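Local coordinates for ABC transporter sugar binding protein (Xanthomonas axonopodis pv. citri, PDB 3UOR), which probably captures maltose or a related sugar in the periplasm as the solute-binding component, MalE, of an ABC import system, at residues T128-D132 with G133-G137; Q403-D406 with Q407-E411; E170-M173 with A174-R178. All blocks are in the same frame, centred on the assembly; numbering follows the deposited sequence.

Interaction 1 (T128-D132 with G133-G137); sequences TNLVD and GTLYG
The ring of Tyr-136 turns its edge to Val-131. The carbonyl O of Val-131 lies in the plane of the ring, 3.8 Å from CE2 of Tyr-136. Beside it, CB of Val-131 packs on CD2 of Tyr-136, also at 3.8 Å. The ring is placed there by a chi1 of -75°, with CG beside the backbone N. Ala-98 of helix 94-99 touches both of these side chains.

The two residues belong to a tight beta hairpin. A type I' turn from Val-131 to Thr-134 puts Asp-132 and Gly-133 at its corners, both with positive phi. Val-131 and Thr-134 form the hydrogen-bonded pair. N of Val-131 donates to O of Thr-134 at 2.9 Å, almost straight at 174°. The return bond, from N of Thr-134 to O of Val-131, is longer at 3.2 Å, and its donor sits above the carbonyl plane. Farther from the turn, beyond the leucine pair, N of Tyr-136 gives a 3.0 Å bond to O of Asn-129.

Leu-130 and Leu-135 form the non-hydrogen-bonded pair, and their side chains cross at a slant. CD2 of Leu-130 reaches CB of Leu-135 at 3.8 Å. Leu-135 also rests on Gln-107 and Val-110 of helix 107-111.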
# COMPACT_ATOMS: atom_id res chain seq x y z
N THR A 128 -0.83 -4.89 -10.09
CA THR A 128 -0.90 -5.78 -8.93
C THR A 128 -1.93 -6.90 -9.10
O THR A 128 -1.88 -7.89 -8.38
CB THR A 128 -1.19 -5.05 -7.60
OG1 THR A 128 -2.51 -4.51 -7.60
CG2 THR A 128 -0.20 -3.91 -7.36
N ASN A 129 -2.87 -6.75 -10.03
CA ASN A 129 -3.88 -7.80 -10.21
C ASN A 129 -3.53 -8.78 -11.31
O ASN A 129 -4.29 -9.69 -11.61
CB ASN A 129 -5.26 -7.20 -10.49
CG ASN A 129 -5.88 -6.60 -9.25
OD1 ASN A 129 -6.95 -7.00 -8.84
ND2 ASN A 129 -5.20 -5.64 -8.66
N LEU A 130 -2.37 -8.58 -11.93
CA LEU A 130 -1.95 -9.46 -13.01
C LEU A 130 -0.98 -10.50 -12.48
O LEU A 130 0.03 -10.17 -11.86
CB LEU A 130 -1.30 -8.65 -14.13
CG LEU A 130 -2.28 -7.87 -15.00
CD1 LEU A 130 -1.54 -6.87 -15.88
CD2 LEU A 130 -3.08 -8.85 -15.84
N VAL A 131 -1.31 -11.76 -12.68
CA VAL A 131 -0.45 -12.82 -12.21
C VAL A 131 -0.10 -13.70 -13.38
O VAL A 131 -0.95 -14.43 -13.90
CB VAL A 131 -1.11 -13.64 -11.10
CG1 VAL A 131 -0.24 -14.83 -10.75
CG2 VAL A 131 -1.34 -12.78 -9.87
N ASP A 132 1.15 -13.60 -13.81
CA ASP A 132 1.61 -14.41 -14.91
C ASP A 132 0.86 -14.01 -16.17
O ASP A 132 0.47 -14.86 -16.96
CB ASP A 132 1.34 -15.88 -14.61
CG ASP A 132 2.30 -16.81 -15.31
OD1 ASP A 132 3.53 -16.61 -15.13
OD2 ASP A 132 1.84 -17.72 -16.03
N GLY A 133 0.63 -12.71 -16.32
CA GLY A 133 -0.03 -12.19 -17.51
C GLY A 133 -1.53 -12.37 -17.54
O GLY A 133 -2.19 -12.00 -18.51
N THR A 134 -2.09 -12.94 -16.47
CA THR A 134 -3.54 -13.16 -16.41
C THR A 134 -4.19 -12.30 -15.32
O THR A 134 -3.71 -12.26 -14.20
CB THR A 134 -3.88 -14.65 -16.19
OG1 THR A 134 -3.37 -15.42 -17.29
CG2 THR A 134 -5.38 -14.86 -16.11
N LEU A 135 -5.28 -11.61 -15.66
CA LEU A 135 -5.94 -10.72 -14.71
C LEU A 135 -6.82 -11.52 -13.76
O LEU A 135 -7.73 -12.24 -14.19
CB LEU A 135 -6.79 -9.67 -15.44
CG LEU A 135 -7.38 -8.57 -14.57
CD1 LEU A 135 -6.30 -7.65 -14.07
CD2 LEU A 135 -8.46 -7.75 -15.30
N TYR A 136 -6.58 -11.38 -12.46
CA TYR A 136 -7.36 -12.15 -11.47
C TYR A 136 -8.16 -11.32 -10.48
O TYR A 136 -8.75 -11.86 -9.55
CB TYR A 136 -6.44 -13.10 -10.70
CG TYR A 136 -6.02 -14.30 -11.50
CD1 TYR A 136 -6.92 -15.32 -11.78
CD2 TYR A 136 -4.73 -14.42 -11.98
CE1 TYR A 136 -6.55 -16.44 -12.52
CE2 TYR A 136 -4.34 -15.54 -12.72
CZ TYR A 136 -5.25 -16.54 -12.98
OH TYR A 136 -4.87 -17.63 -13.72
N GLY A 137 -8.15 -10.01 -10.63
CA GLY A 137 -8.93 -9.17 -9.75
C GLY A 137 -9.16 -7.81 -10.38
O GLY A 137 -8.66 -7.52 -11.47

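Interaction 2 (Q403-D406 with Q407-E411); sequences QELD and QRVDE
Helix 398-412 lies in the C-terminal part of the chain, and this contact spans about two and a half of its turns. Four backbone bonds of the i to i+4 kind join Gln-403 to Gln-407, Glu-404 to Arg-408, Leu-405 to Val-409 and Asp-406 to Asp-410. The last, from N of Asp-410 to O of Asp-406, measures 2.7 Å.

On the buried side, Leu-405 and Val-409 meet through one methyl each. CD1 of Leu-405 lies 3.9 Å from CG2 of Val-409, and the two side chains slant across each other. The same CG2 of Val-409 sits 3.2 Å from O of Leu-405. Its place follows from the torsion: CG2 is beside the backbone N, while CG1 is anti to it (chi1 174°). Phe-218 touches both side chains, and helix 377-394 lies against them through Met-384 and Ile-380.

On the exposed side, Gln-407 folds its CG to 3.3 Å from O of Gln-403. Its OE1 comes 4.0 Å from CG of Gln-403, and the two amide planes are nearly perpendicular, 87° apart. CB of Gln-407 lies over one face of the Arg-408 guanidinium, toward its rim.

The Asp-410 carboxylate lies back against the helix, its OD1 3.2 Å from O of Asp-406. Both are acceptors, so no bond forms. Asp-410 takes the N-H of Gly-216 instead. Asp-406 is buried; it bridges to Arg-219 and takes the N-H of Phe-218. Glu-404 pairs with Arg-390. OD1 of Asp-406 and OD1 of Asp-410 are 5.1 Å apart, so some mutual repulsion is likely. The Arg-219 charge and the backbone donors probably offset it and help keep both groups ionised.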
# COMPACT_ATOMS: atom_id res chain seq x y z
N GLN A 403 23.88 -9.50 2.35
CA GLN A 403 24.33 -10.87 2.15
C GLN A 403 23.43 -11.82 2.94
O GLN A 403 22.97 -12.86 2.44
CB GLN A 403 25.78 -11.01 2.64
CG GLN A 403 26.36 -12.41 2.50
CD GLN A 403 27.41 -12.49 1.41
OE1 GLN A 403 27.97 -11.47 0.99
NE2 GLN A 403 27.68 -13.71 0.93
N GLU A 404 23.21 -11.45 4.19
CA GLU A 404 22.41 -12.26 5.09
C GLU A 404 20.96 -12.26 4.63
O GLU A 404 20.31 -13.31 4.64
CB GLU A 404 22.52 -11.68 6.51
CG GLU A 404 21.63 -12.38 7.51
CD GLU A 404 21.86 -11.94 8.95
OE1 GLU A 404 22.82 -11.19 9.25
OE2 GLU A 404 21.05 -12.36 9.80
N LEU A 405 20.44 -11.10 4.22
CA LEU A 405 19.05 -11.02 3.75
C LEU A 405 18.84 -11.94 2.55
O LEU A 405 17.92 -12.75 2.56
CB LEU A 405 18.67 -9.58 3.40
CG LEU A 405 17.23 -9.30 2.96
CD1 LEU A 405 16.19 -9.89 3.93
CD2 LEU A 405 17.05 -7.80 2.85
N ASP A 406 19.71 -11.84 1.55
CA ASP A 406 19.67 -12.78 0.42
C ASP A 406 19.70 -14.26 0.84
O ASP A 406 18.98 -15.09 0.26
CB ASP A 406 20.75 -12.48 -0.62
CG ASP A 406 20.28 -11.46 -1.67
OD1 ASP A 406 19.07 -11.15 -1.70
OD2 ASP A 406 21.11 -10.99 -2.48
N GLN A 407 20.53 -14.60 1.83
CA GLN A 407 20.56 -15.97 2.34
C GLN A 407 19.19 -16.35 2.87
O GLN A 407 18.69 -17.41 2.54
CB GLN A 407 21.60 -16.17 3.45
CG GLN A 407 23.04 -16.15 3.00
CD GLN A 407 24.01 -16.43 4.15
OE1 GLN A 407 24.97 -15.69 4.38
NE2 GLN A 407 23.74 -17.52 4.89
N ARG A 408 18.60 -15.51 3.71
CA ARG A 408 17.27 -15.81 4.25
C ARG A 408 16.25 -15.91 3.11
O ARG A 408 15.42 -16.82 3.09
CB ARG A 408 16.83 -14.75 5.27
CG ARG A 408 17.72 -14.68 6.54
CD ARG A 408 17.84 -16.05 7.25
NE ARG A 408 19.23 -16.32 7.62
CZ ARG A 408 19.97 -17.31 7.12
NH1 ARG A 408 19.44 -18.15 6.27
NH2 ARG A 408 21.23 -17.46 7.50
N VAL A 409 16.32 -14.99 2.16
CA VAL A 409 15.31 -14.97 1.09
C VAL A 409 15.47 -16.19 0.18
O VAL A 409 14.49 -16.81 -0.21
CB VAL A 409 15.33 -13.64 0.31
CG1 VAL A 409 14.36 -13.69 -0.90
CG2 VAL A 409 14.97 -12.48 1.26
N ASP A 410 16.71 -16.55 -0.12
CA ASP A 410 16.98 -17.76 -0.89
C ASP A 410 16.43 -19.03 -0.24
O ASP A 410 15.97 -19.93 -0.95
CB ASP A 410 18.49 -17.88 -1.16
CG ASP A 410 18.98 -16.83 -2.15
OD1 ASP A 410 18.13 -16.11 -2.70
OD2 ASP A 410 20.19 -16.74 -2.41
N GLU A 411 16.47 -19.11 1.09
CA GLU A 411 15.81 -20.22 1.80
C GLU A 411 14.30 -20.15 1.67
O GLU A 411 13.64 -21.15 1.33
CB GLU A 411 16.22 -20.25 3.28
CG GLU A 411 17.70 -20.33 3.44
CD GLU A 411 18.16 -20.23 4.88
OE1 GLU A 411 17.33 -19.81 5.73
OE2 GLU A 411 19.34 -20.57 5.15

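Interaction 3 (E170-M173 with A174-R178); sequences EQVM and AAIKR
Val-172 and Ile-176 lie side by side and point the same way. CG1 of Val-172 is 4.0 Å from CD1 of Ile-176. The Ile-176 branch also runs close to the backbone, with its CG1 3.3 Å from O of Val-172. A chi1 of -66° sets that CG1 beside the backbone N, and chi2 near 180° then extends CD1 toward the valine.

A neighbouring flank of the turn is made by the two alanines. CB of Ala-174 lies 3.5 Å from O of Glu-170, and CB of Ala-175 lies 3.4 Å from O of Gln-171. These carbonyls also accept the N-H groups of the same alanines, as the main chain repeats its i to i+4 bonds from Glu-170 to Lys-177.

A water links the exposed side chains. It donates to O of Gln-171 at 2.7 Å and, more loosely, to OE1 of Gln-171. It accepts from NH2 of Arg-178 at 3.2 Å. O of Gln-171 thus holds two donors, the water and N of Ala-175. The Arg-178 side chain folds back along the helix. One face of its guanidinium lies over CA of Ala-175 and O of Ala-174, both toward the rim of the group.

Farther out, Phe-261 of strand 259-264 touches both Val-172 and Ile-176. Met-173 packs on Met-233 of helix 221-235 and on Trp-238. Lys-177 leads away from the turn. Its NZ bonds to the carbonyls of Gly-237 and Arg-184, and it makes a cation-pi contact with Tyr-185.

The arrangement is that of an amphipathic alpha-helix, here helix 166-180. Its apolar side lies against strand 259-264 and helix 221-235, in the layered alpha/beta build of periplasmic solute-binding proteins.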
# COMPACT_ATOMS: atom_id res chain seq x y z
N GLU A 170 17.36 15.33 2.03
CA GLU A 170 18.43 15.32 3.04
C GLU A 170 18.75 16.73 3.56
O GLU A 170 18.86 16.95 4.77
CB GLU A 170 19.69 14.63 2.49
CG GLU A 170 19.43 13.18 2.11
CD GLU A 170 20.72 12.39 1.97
OE1 GLU A 170 21.78 12.99 1.70
OE2 GLU A 170 20.68 11.15 2.12
N GLN A 171 18.88 17.68 2.64
CA GLN A 171 19.15 19.07 3.02
C GLN A 171 18.01 19.67 3.85
O GLN A 171 18.27 20.33 4.84
CB GLN A 171 19.40 19.93 1.79
CG GLN A 171 20.65 19.53 1.07
CD GLN A 171 21.87 19.79 1.92
OE1 GLN A 171 21.99 20.86 2.52
NE2 GLN A 171 22.76 18.82 2.00
N VAL A 172 16.77 19.42 3.46
CA VAL A 172 15.63 19.92 4.25
C VAL A 172 15.63 19.30 5.65
O VAL A 172 15.45 19.98 6.66
CB VAL A 172 14.27 19.61 3.57
CG1 VAL A 172 13.14 19.90 4.54
CG2 VAL A 172 14.12 20.42 2.27
N MET A 173 15.85 17.99 5.72
CA MET A 173 15.88 17.34 7.03
C MET A 173 17.01 17.89 7.89
O MET A 173 16.83 18.10 9.08
CB MET A 173 15.95 15.81 6.91
CG MET A 173 14.62 15.19 6.44
SD MET A 173 14.67 13.39 6.40
CE MET A 173 15.91 13.08 5.13
N ALA A 174 18.17 18.12 7.30
CA ALA A 174 19.29 18.65 8.08
C ALA A 174 18.91 20.05 8.56
O ALA A 174 19.22 20.45 9.68
CB ALA A 174 20.57 18.68 7.27
N ALA A 175 18.20 20.79 7.71
CA ALA A 175 17.83 22.16 8.05
C ALA A 175 16.84 22.17 9.23
O ALA A 175 16.92 23.01 10.12
CB ALA A 175 17.27 22.91 6.83
N ILE A 176 15.93 21.20 9.24
CA ILE A 176 14.96 21.10 10.33
C ILE A 176 15.65 20.68 11.61
O ILE A 176 15.37 21.19 12.69
CB ILE A 176 13.84 20.08 9.97
CG1 ILE A 176 13.01 20.60 8.80
CG2 ILE A 176 12.97 19.80 11.17
CD1 ILE A 176 11.92 19.67 8.33
N LYS A 177 16.59 19.75 11.48
CA LYS A 177 17.30 19.24 12.63
C LYS A 177 18.08 20.37 13.33
O LYS A 177 18.04 20.49 14.55
CB LYS A 177 18.23 18.09 12.23
CG LYS A 177 19.00 17.45 13.40
CD LYS A 177 18.08 16.67 14.33
CE LYS A 177 18.88 16.02 15.44
NZ LYS A 177 18.08 15.05 16.21
N ARG A 178 18.76 21.21 12.56
CA ARG A 178 19.41 22.39 13.14
C ARG A 178 18.39 23.21 13.93
O ARG A 178 18.65 23.61 15.05
CB ARG A 178 20.05 23.27 12.07
CG ARG A 178 21.25 22.63 11.41
CD ARG A 178 22.06 23.65 10.62
NE ARG A 178 21.33 24.21 9.48
CZ ARG A 178 21.29 23.65 8.27
NH1 ARG A 178 21.92 22.50 8.04
NH2 ARG A 178 20.61 24.24 7.29
O HOH W 1 20.29 22.09 5.01

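How the interactions relate
From the N terminus, interaction 1 comes first. It closes a hairpin between strand 130-131 and the start of the long strand 134-150. Interaction 3 follows, within helix 166-180, and interaction 2 comes last, within helix 398-412. The latter two close only helical turns. The three lie in series, so none nests in or crosses another, and none touches another. Interactions 1 and 3 sit on opposite sides of the chain's centre, with their own centres about 42 Å apart. Strand 134-150 pairs with strand 259-264, on which helix 166-180 packs, so one sheet links their surroundings. Interaction 2, centred about 27 Å from interaction 1, belongs to the C-terminal helices.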